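Local coordinates for putative dehydrogenase (Pseudomonas fluorescens, PDB 6UUG), which acts as the methanesulfinate monooxygenase MsuC, the oxygenase of a two-component flavin-dependent system in bacterial sulfur assimilation, at residues C246-F260 / R336-A350. Sequence-based numbering, arbitrary orientation.
Sequences CLRPLIAQLTFTHMF and RGHLATAIATAKVAA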
loop_
_atom_site.group_PDB
_atom_site.type_symbol
_atom_site.label_atom_id
_atom_site.label_comp_id
_atom_site.label_asym_id
_atom_site.label_seq_id
_atom_site.Cartn_x
_atom_site.Cartn_y
_atom_site.Cartn_z
ATOM N N CYS A 246 -23.962 -20.909 -18.353
ATOM C CA CYS A 246 -22.856 -20.554 -17.470
ATOM C C CYS A 246 -22.714 -19.052 -17.282
ATOM O O CYS A 246 -21.796 -18.619 -16.570
ATOM C CB CYS A 246 -21.555 -21.151 -18.004
ATOM S SG CYS A 246 -21.459 -22.972 -17.737
ATOM N N LEU A 247 -23.591 -18.238 -17.876
ATOM C CA LEU A 247 -23.626 -16.836 -17.477
ATOM C C LEU A 247 -24.207 -16.637 -16.086
ATOM O O LEU A 247 -24.002 -15.573 -15.496
ATOM C CB LEU A 247 -24.437 -15.997 -18.461
ATOM C CG LEU A 247 -23.883 -15.756 -19.857
ATOM C CD1 LEU A 247 -24.929 -14.963 -20.650
ATOM C CD2 LEU A 247 -22.530 -15.061 -19.877
ATOM N N ARG A 248 -24.920 -17.624 -15.542
ATOM C CA ARG A 248 -25.581 -17.416 -14.254
ATOM C C ARG A 248 -24.609 -17.014 -13.150
ATOM O O ARG A 248 -24.874 -16.017 -12.457
ATOM C CB ARG A 248 -26.373 -18.674 -13.870
ATOM C CG ARG A 248 -27.406 -18.453 -12.762
ATOM C CD ARG A 248 -26.861 -18.649 -11.371
ATOM N NE ARG A 248 -27.926 -18.427 -10.402
ATOM C CZ ARG A 248 -27.755 -18.283 -9.092
ATOM N NH1 ARG A 248 -26.544 -18.346 -8.554
ATOM N NH2 ARG A 248 -28.812 -18.073 -8.319
ATOM N N PRO A 249 -23.497 -17.715 -12.914
ATOM C CA PRO A 249 -22.587 -17.249 -11.853
ATOM C C PRO A 249 -21.952 -15.905 -12.166
ATOM O O PRO A 249 -21.627 -15.157 -11.234
ATOM C CB PRO A 249 -21.537 -18.370 -11.770
ATOM C CG PRO A 249 -21.577 -19.031 -13.118
ATOM C CD PRO A 249 -23.019 -18.968 -13.532
ATOM N N LEU A 250 -21.775 -15.576 -13.445
ATOM C CA LEU A 250 -21.177 -14.299 -13.811
ATOM C C LEU A 250 -22.136 -13.146 -13.527
ATOM O O LEU A 250 -21.705 -12.065 -13.105
ATOM C CB LEU A 250 -20.746 -14.327 -15.280
ATOM C CG LEU A 250 -19.783 -15.453 -15.677
ATOM C CD1 LEU A 250 -19.304 -15.275 -17.110
ATOM C CD2 LEU A 250 -18.582 -15.461 -14.717
ATOM N N ILE A 251 -23.436 -13.354 -13.765
ATOM C CA ILE A 251 -24.432 -12.365 -13.367
ATOM C C ILE A 251 -24.397 -12.158 -11.853
ATOM O O ILE A 251 -24.443 -11.025 -11.366
ATOM C CB ILE A 251 -25.828 -12.786 -13.861
ATOM C CG1 ILE A 251 -25.878 -12.703 -15.392
ATOM C CG2 ILE A 251 -26.921 -11.906 -13.229
ATOM C CD1 ILE A 251 -27.059 -13.486 -15.996
ATOM N N ALA A 252 -24.303 -13.245 -11.089
ATOM C CA ALA A 252 -24.189 -13.114 -9.634
ATOM C C ALA A 252 -22.954 -12.304 -9.241
ATOM O O ALA A 252 -23.048 -11.371 -8.434
ATOM C CB ALA A 252 -24.160 -14.499 -8.981
ATOM N N GLN A 253 -21.788 -12.649 -9.805
ATOM C CA GLN A 253 -20.552 -11.932 -9.491
ATOM C C GLN A 253 -20.638 -10.460 -9.869
ATOM O O GLN A 253 -20.200 -9.594 -9.105
ATOM C CB GLN A 253 -19.373 -12.582 -10.214
ATOM C CG GLN A 253 -19.042 -13.975 -9.696
ATOM C CD GLN A 253 -18.357 -13.926 -8.341
ATOM O OE1 GLN A 253 -17.400 -13.174 -8.155
ATOM N NE2 GLN A 253 -18.859 -14.711 -7.379
ATOM N N LEU A 254 -21.186 -10.154 -11.049
ATOM C CA LEU A 254 -21.286 -8.755 -11.454
ATOM C C LEU A 254 -22.362 -8.005 -10.665
ATOM O O LEU A 254 -22.269 -6.780 -10.516
ATOM C CB LEU A 254 -21.536 -8.673 -12.977
ATOM C CG LEU A 254 -21.386 -7.285 -13.614
ATOM C CD1 LEU A 254 -20.048 -6.673 -13.270
ATOM C CD2 LEU A 254 -21.543 -7.361 -15.141
ATOM N N THR A 255 -23.363 -8.710 -10.127
ATOM C CA THR A 255 -24.337 -8.066 -9.244
ATOM C C THR A 255 -23.664 -7.592 -7.963
ATOM O O THR A 255 -23.818 -6.430 -7.564
ATOM C CB THR A 255 -25.489 -9.032 -8.939
ATOM O OG1 THR A 255 -26.203 -9.327 -10.152
ATOM C CG2 THR A 255 -26.460 -8.433 -7.917
ATOM N N PHE A 256 -22.885 -8.478 -7.324
ATOM C CA PHE A 256 -22.084 -8.073 -6.167
ATOM C C PHE A 256 -21.168 -6.918 -6.519
ATOM O O PHE A 256 -21.021 -5.974 -5.739
ATOM C CB PHE A 256 -21.231 -9.239 -5.657
ATOM C CG PHE A 256 -21.978 -10.208 -4.798
ATOM C CD1 PHE A 256 -22.610 -9.775 -3.645
ATOM C CD2 PHE A 256 -21.996 -11.554 -5.109
ATOM C CE1 PHE A 256 -23.292 -10.672 -2.835
ATOM C CE2 PHE A 256 -22.673 -12.458 -4.305
ATOM C CZ PHE A 256 -23.324 -12.011 -3.165
ATOM N N THR A 257 -20.532 -6.989 -7.695
ATOM C CA THR A 257 -19.572 -5.964 -8.089
ATOM C C THR A 257 -20.237 -4.596 -8.185
ATOM O O THR A 257 -19.671 -3.596 -7.730
ATOM C CB THR A 257 -18.905 -6.331 -9.419
ATOM O OG1 THR A 257 -18.184 -7.562 -9.278
ATOM C CG2 THR A 257 -17.910 -5.245 -9.841
ATOM N N HIS A 258 -21.425 -4.529 -8.803
ATOM C CA HIS A 258 -22.144 -3.258 -8.874
ATOM C C HIS A 258 -22.528 -2.760 -7.487
ATOM O O HIS A 258 -22.550 -1.545 -7.242
ATOM C CB HIS A 258 -23.390 -3.401 -9.757
ATOM C CG HIS A 258 -23.106 -3.280 -11.217
ATOM N ND1 HIS A 258 -22.483 -4.266 -11.946
ATOM C CD2 HIS A 258 -23.359 -2.266 -12.084
ATOM C CE1 HIS A 258 -22.371 -3.870 -13.207
ATOM N NE2 HIS A 258 -22.897 -2.658 -13.316
ATOM N N MET A 259 -22.875 -3.682 -6.577
ATOM C CA MET A 259 -23.136 -3.311 -5.185
ATOM C C MET A 259 -21.910 -2.668 -4.552
ATOM O O MET A 259 -22.014 -1.646 -3.854
ATOM C CB MET A 259 -23.546 -4.542 -4.361
ATOM C CG MET A 259 -24.918 -5.118 -4.645
ATOM S SD MET A 259 -25.134 -6.755 -3.874
ATOM C CE MET A 259 -24.642 -6.421 -2.188
ATOM N N PHE A 260 -20.739 -3.295 -4.739
ATOM C CA PHE A 260 -19.504 -2.784 -4.154
ATOM C C PHE A 260 -19.212 -1.367 -4.630
ATOM O O PHE A 260 -18.819 -0.500 -3.841
ATOM C CB PHE A 260 -18.319 -3.693 -4.515
ATOM C CG PHE A 260 -18.409 -5.117 -3.989
ATOM C CD1 PHE A 260 -19.408 -5.517 -3.118
ATOM C CD2 PHE A 260 -17.461 -6.060 -4.395
ATOM C CE1 PHE A 260 -19.467 -6.850 -2.646
ATOM C CE2 PHE A 260 -17.523 -7.379 -3.933
ATOM C CZ PHE A 260 -18.524 -7.762 -3.059
ATOM N N ARG A 336 -17.586 -16.324 -23.148
ATOM C CA ARG A 336 -17.928 -16.442 -21.729
ATOM C C ARG A 336 -16.689 -16.249 -20.857
ATOM O O ARG A 336 -16.738 -15.549 -19.840
ATOM C CB ARG A 336 -18.567 -17.810 -21.450
ATOM C CG ARG A 336 -19.198 -17.947 -20.067
ATOM C CD ARG A 336 -18.213 -18.481 -19.027
ATOM N NE ARG A 336 -18.917 -18.696 -17.770
ATOM C CZ ARG A 336 -18.339 -18.876 -16.593
ATOM N NH1 ARG A 336 -17.011 -18.882 -16.484
ATOM N NH2 ARG A 336 -19.105 -19.043 -15.521
ATOM N N GLY A 337 -15.577 -16.887 -21.226
ATOM C CA GLY A 337 -14.368 -16.787 -20.412
ATOM C C GLY A 337 -13.809 -15.377 -20.345
ATOM O O GLY A 337 -13.369 -14.924 -19.281
ATOM N N HIS A 338 -13.788 -14.676 -21.477
ATOM C CA HIS A 338 -13.318 -13.291 -21.475
ATOM C C HIS A 338 -14.219 -12.407 -20.626
ATOM O O HIS A 338 -13.736 -11.503 -19.933
ATOM C CB HIS A 338 -13.220 -12.764 -22.910
ATOM C CG HIS A 338 -12.037 -13.305 -23.652
ATOM N ND1 HIS A 338 -12.025 -14.557 -24.222
ATOM C CD2 HIS A 338 -10.807 -12.783 -23.868
ATOM C CE1 HIS A 338 -10.849 -14.775 -24.782
ATOM N NE2 HIS A 338 -10.092 -13.713 -24.584
ATOM N N LEU A 339 -15.534 -12.641 -20.667
ATOM C CA LEU A 339 -16.436 -11.930 -19.762
ATOM C C LEU A 339 -16.101 -12.237 -18.304
ATOM O O LEU A 339 -16.045 -11.333 -17.464
ATOM C CB LEU A 339 -17.895 -12.301 -20.056
ATOM C CG LEU A 339 -18.950 -11.727 -19.104
ATOM C CD1 LEU A 339 -18.934 -10.196 -19.082
ATOM C CD2 LEU A 339 -20.360 -12.241 -19.467
ATOM N N ALA A 340 -15.917 -13.517 -17.985
ATOM C CA ALA A 340 -15.594 -13.901 -16.614
ATOM C C ALA A 340 -14.341 -13.184 -16.107
ATOM O O ALA A 340 -14.306 -12.716 -14.960
ATOM C CB ALA A 340 -15.417 -15.417 -16.533
ATOM N N THR A 341 -13.302 -13.104 -16.943
ATOM C CA THR A 341 -12.080 -12.402 -16.555
ATOM C C THR A 341 -12.346 -10.917 -16.328
ATOM O O THR A 341 -11.860 -10.333 -15.351
ATOM C CB THR A 341 -11.006 -12.601 -17.623
ATOM O OG1 THR A 341 -10.696 -13.996 -17.716
ATOM C CG2 THR A 341 -9.735 -11.833 -17.276
ATOM N N ALA A 342 -13.136 -10.295 -17.207
ATOM C CA ALA A 342 -13.429 -8.872 -17.054
ATOM C C ALA A 342 -14.209 -8.591 -15.773
ATOM O O ALA A 342 -13.993 -7.562 -15.118
ATOM C CB ALA A 342 -14.218 -8.364 -18.269
ATOM N N ILE A 343 -15.153 -9.469 -15.423
ATOM C CA ILE A 343 -15.935 -9.287 -14.198
ATOM C C ILE A 343 -15.047 -9.465 -12.970
ATOM O O ILE A 343 -15.123 -8.697 -12.000
ATOM C CB ILE A 343 -17.122 -10.269 -14.161
ATOM C CG1 ILE A 343 -18.171 -9.896 -15.215
ATOM C CG2 ILE A 343 -17.751 -10.278 -12.761
ATOM C CD1 ILE A 343 -19.175 -11.061 -15.521
ATOM N N ALA A 344 -14.221 -10.512 -12.973
ATOM C CA ALA A 344 -13.354 -10.738 -11.816
ATOM C C ALA A 344 -12.381 -9.591 -11.628
ATOM O O ALA A 344 -12.090 -9.201 -10.493
ATOM C CB ALA A 344 -12.585 -12.053 -11.966
ATOM N N THR A 345 -11.885 -9.025 -12.734
ATOM C CA THR A 345 -10.993 -7.870 -12.661
ATOM C C THR A 345 -11.700 -6.691 -12.005
ATOM O O THR A 345 -11.150 -6.036 -11.108
ATOM C CB THR A 345 -10.528 -7.506 -14.079
ATOM O OG1 THR A 345 -9.755 -8.586 -14.624
ATOM C CG2 THR A 345 -9.683 -6.252 -14.074
ATOM N N ALA A 346 -12.933 -6.412 -12.443
ATOM C CA ALA A 346 -13.724 -5.336 -11.842
ATOM C C ALA A 346 -14.031 -5.609 -10.373
ATOM O O ALA A 346 -13.997 -4.689 -9.543
ATOM C CB ALA A 346 -15.027 -5.137 -12.629
ATOM N N LYS A 347 -14.342 -6.865 -10.033
ATOM C CA LYS A 347 -14.682 -7.201 -8.654
ATOM C C LYS A 347 -13.494 -7.011 -7.723
ATOM O O LYS A 347 -13.658 -6.499 -6.603
ATOM C CB LYS A 347 -15.201 -8.644 -8.578
ATOM C CG LYS A 347 -15.893 -8.931 -7.231
ATOM C CD LYS A 347 -16.636 -10.261 -7.201
ATOM C CE LYS A 347 -17.131 -10.562 -5.777
ATOM N NZ LYS A 347 -16.723 -11.916 -5.339
ATOM N N VAL A 348 -12.289 -7.426 -8.144
ATOM C CA VAL A 348 -11.113 -7.217 -7.297
ATOM C C VAL A 348 -10.901 -5.726 -7.039
ATOM O O VAL A 348 -10.700 -5.296 -5.894
ATOM C CB VAL A 348 -9.870 -7.871 -7.923
ATOM C CG1 VAL A 348 -8.615 -7.483 -7.141
ATOM C CG2 VAL A 348 -10.040 -9.388 -7.892
ATOM N N ALA A 349 -10.985 -4.906 -8.092
ATOM C CA ALA A 349 -10.793 -3.470 -7.920
ATOM C C ALA A 349 -11.876 -2.872 -7.033
ATOM O O ALA A 349 -11.577 -2.100 -6.108
ATOM C CB ALA A 349 -10.774 -2.760 -9.274
ATOM N N ALA A 350 -13.138 -3.219 -7.291
ATOM C CA ALA A 350 -14.221 -2.662 -6.480
ATOM C C ALA A 350 -14.081 -3.082 -5.026
ATOM O O ALA A 350 -14.343 -2.288 -4.121
ATOM C CB ALA A 350 -15.581 -3.095 -7.011
HETATM O O HOH W 1 -16.006 -0.232 -4.908
#
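Leu250 lays CD1 over one face of the Arg336 guanidinium, offset toward its rim and 3.5 Å from NE, while its CD2 meets Ala340 CB at 3.6 Å; Arg336, Leu339, Ala340 and Ile343 form the hole that receives Leu250. In its own plane, the guanidinium grips Cys246 O side-on through two nitrogens: NH2 at 2.9 Å, tilted 15° from the carbonyl plane, and NE at 3.1 Å, well above it. A bend at chi2 (-91°) turns Arg336 to this carbonyl, and NH2 also forms a salt bridge with the C-terminal carboxylate of Ser415. Ile343 straddles the next turn, CD1 against Leu250 CB (3.6 Å) and CG2 against Gln253 CB. Farther along, Lys347 is a knob among Gln253, Phe256, Thr257 and Phe260; Thr257 in turn sits among Ile343, Ala346, Lys347 and Ala350, so each fills a hole that includes the other. Lys347 CB lies 3.2 Å from Thr257 OG1, whose proton goes to Gln253 O, and NZ of the buried Lys347 is held by Gln253 OE1 (3.2 Å) and by a salt bridge to Asp390. With this reciprocal knobs-into-holes packing, the axes of 247-260 and 336-350 run in the same general direction, 31° apart and 9.0 Å at closest approach, joining helices 247-277 and 333-360 in the C-terminal helical bundle of the acyl-CoA dehydrogenase fold.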